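Probable arabinosyltransferase B (Mycobacterium tuberculosis H37Rv, PDB 7BVF) transfers arabinose units, polymerising them into the arabinan of the cell-wall arabinogalactan, and is a target of the antituberculosis drug ethambutol. Local coordinates at residues A[96-101]-A[116-121]. Numbering follows the deposited sequence.
Sequences GVVLGT and VVVSAQ
Within the concanavalin-like domain of the arabinosyltransferase, the chain running from helix 85-89 to strand 122-126 folds back so that 96-101 and 116-121 lie antiparallel, V97 facing V117. Two weak backbone hydrogen bonds hold the pair: V118 N donates to G96 O at 3.4 Å, and V116 N donates to L99 O at 3.2 Å with a markedly bent N-H···O angle of 131°. G96 pairs with V118 but L99 with V116, which leaves one more residue between the bonded positions on the first segment than on the second. V97 and V98 lie between the bonded G96 and L99, against V117 alone, and V98 directs its side chain at the other segment. V98 CG1, between the backbone N and the carbonyl carbon (chi1 57°), reaches into the valine pair opposite, 3.6 Å from V116 CB and likewise 3.6 Å from V118 CG2. V116 and V118 share nearly the same first torsion, and each presents CG2 to the first segment. The V116 and L99 side chains cross at a slant, V116 CG2 lying 3.7 Å from L99 CB and near L99 CD2. V97 and V117 instead lie side by side and point the same way, touching through V97 CG2 and V117 CG1 at 3.7 Å. V97 pairs through its backbone with D191 and G100 with F189, while V117 pairs with D124. With bonds this weak and no side-chain polar group crossing, the two segments probably owe much of their association to branched aliphatic packing, in which the buried V98 and V118 pack against V87 and V88 of helix 85-89, while V116 meets V125 of strand 122-126.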
loop_
_atom_site.group_PDB
_atom_site.type_symbol
_atom_site.label_atom_id
_atom_site.label_comp_id
_atom_site.label_asym_id
_atom_site.label_seq_id
_atom_site.Cartn_x
_atom_site.Cartn_y
_atom_site.Cartn_z
ATOM N N GLY A 96 -48.085 -18.552 -2.529
ATOM C CA GLY A 96 -48.371 -17.137 -2.486
ATOM C C GLY A 96 -47.611 -16.424 -1.380
ATOM O O GLY A 96 -47.109 -17.026 -0.433
ATOM N N VAL A 97 -47.523 -15.105 -1.519
ATOM C CA VAL A 97 -46.872 -14.236 -0.546
ATOM C C VAL A 97 -47.934 -13.252 -0.081
ATOM O O VAL A 97 -48.154 -12.217 -0.718
ATOM C CB VAL A 97 -45.657 -13.513 -1.134
ATOM C CG1 VAL A 97 -45.088 -12.527 -0.137
ATOM C CG2 VAL A 97 -44.601 -14.512 -1.548
ATOM N N VAL A 98 -48.599 -13.570 1.031
ATOM C CA VAL A 98 -49.729 -12.760 1.475
ATOM C C VAL A 98 -49.289 -11.340 1.795
ATOM O O VAL A 98 -50.078 -10.396 1.677
ATOM C CB VAL A 98 -50.415 -13.427 2.683
ATOM C CG1 VAL A 98 -49.428 -13.627 3.801
ATOM C CG2 VAL A 98 -51.591 -12.602 3.159
ATOM N N LEU A 99 -48.028 -11.156 2.169
ATOM C CA LEU A 99 -47.561 -9.840 2.579
ATOM C C LEU A 99 -46.048 -9.811 2.486
ATOM O O LEU A 99 -45.370 -10.633 3.104
ATOM C CB LEU A 99 -48.025 -9.528 4.004
ATOM C CG LEU A 99 -47.879 -8.118 4.564
ATOM C CD1 LEU A 99 -48.963 -7.904 5.594
ATOM C CD2 LEU A 99 -46.513 -7.907 5.187
ATOM N N GLY A 100 -45.525 -8.870 1.709
ATOM C CA GLY A 100 -44.097 -8.676 1.592
ATOM C C GLY A 100 -43.742 -7.216 1.793
ATOM O O GLY A 100 -44.611 -6.358 1.944
ATOM N N THR A 101 -42.450 -6.963 1.798
ATOM C CA THR A 101 -41.922 -5.619 1.947
ATOM C C THR A 101 -41.095 -5.174 0.752
ATOM O O THR A 101 -41.135 -3.995 0.388
ATOM C CB THR A 101 -41.093 -5.541 3.237
ATOM O OG1 THR A 101 -41.971 -5.425 4.363
ATOM C CG2 THR A 101 -40.174 -4.387 3.222
ATOM N N VAL A 116 -44.377 -13.115 4.839
ATOM C CA VAL A 116 -45.390 -13.829 5.610
ATOM C C VAL A 116 -45.819 -15.065 4.827
ATOM O O VAL A 116 -47.007 -15.392 4.757
ATOM C CB VAL A 116 -46.584 -12.919 5.950
ATOM C CG1 VAL A 116 -47.442 -13.534 7.038
ATOM C CG2 VAL A 116 -46.092 -11.563 6.401
ATOM N N VAL A 117 -44.852 -15.745 4.207
ATOM C CA VAL A 117 -45.161 -16.683 3.130
ATOM C C VAL A 117 -46.015 -17.846 3.630
ATOM O O VAL A 117 -45.951 -18.246 4.797
ATOM C CB VAL A 117 -43.867 -17.179 2.459
ATOM C CG1 VAL A 117 -43.337 -16.119 1.526
ATOM C CG2 VAL A 117 -42.822 -17.475 3.497
ATOM N N VAL A 118 -46.850 -18.371 2.733
ATOM C CA VAL A 118 -47.938 -19.286 3.071
ATOM C C VAL A 118 -47.778 -20.586 2.291
ATOM O O VAL A 118 -48.752 -21.119 1.749
ATOM C CB VAL A 118 -49.312 -18.639 2.809
ATOM C CG1 VAL A 118 -50.426 -19.440 3.463
ATOM C CG2 VAL A 118 -49.331 -17.221 3.327
ATOM N N SER A 119 -46.543 -21.074 2.178
ATOM C CA SER A 119 -46.230 -22.115 1.208
ATOM C C SER A 119 -47.099 -23.353 1.418
ATOM O O SER A 119 -47.691 -23.563 2.480
ATOM C CB SER A 119 -44.754 -22.501 1.291
ATOM O OG SER A 119 -44.466 -23.150 2.513
ATOM N N ALA A 120 -47.144 -24.194 0.383
ATOM C CA ALA A 120 -48.111 -25.283 0.292
ATOM C C ALA A 120 -48.031 -26.272 1.447
ATOM O O ALA A 120 -48.902 -27.141 1.552
ATOM C CB ALA A 120 -47.928 -26.028 -1.029
ATOM N N GLN A 121 -47.022 -26.171 2.309
ATOM C CA GLN A 121 -46.910 -27.053 3.456
ATOM C C GLN A 121 -46.961 -26.329 4.795
ATOM O O GLN A 121 -47.252 -26.974 5.808
ATOM C CB GLN A 121 -45.606 -27.867 3.372
ATOM C CG GLN A 121 -45.451 -28.954 4.427
ATOM C CD GLN A 121 -46.446 -30.084 4.251
ATOM O OE1 GLN A 121 -46.704 -30.530 3.135
ATOM N NE2 GLN A 121 -47.014 -30.550 5.359
#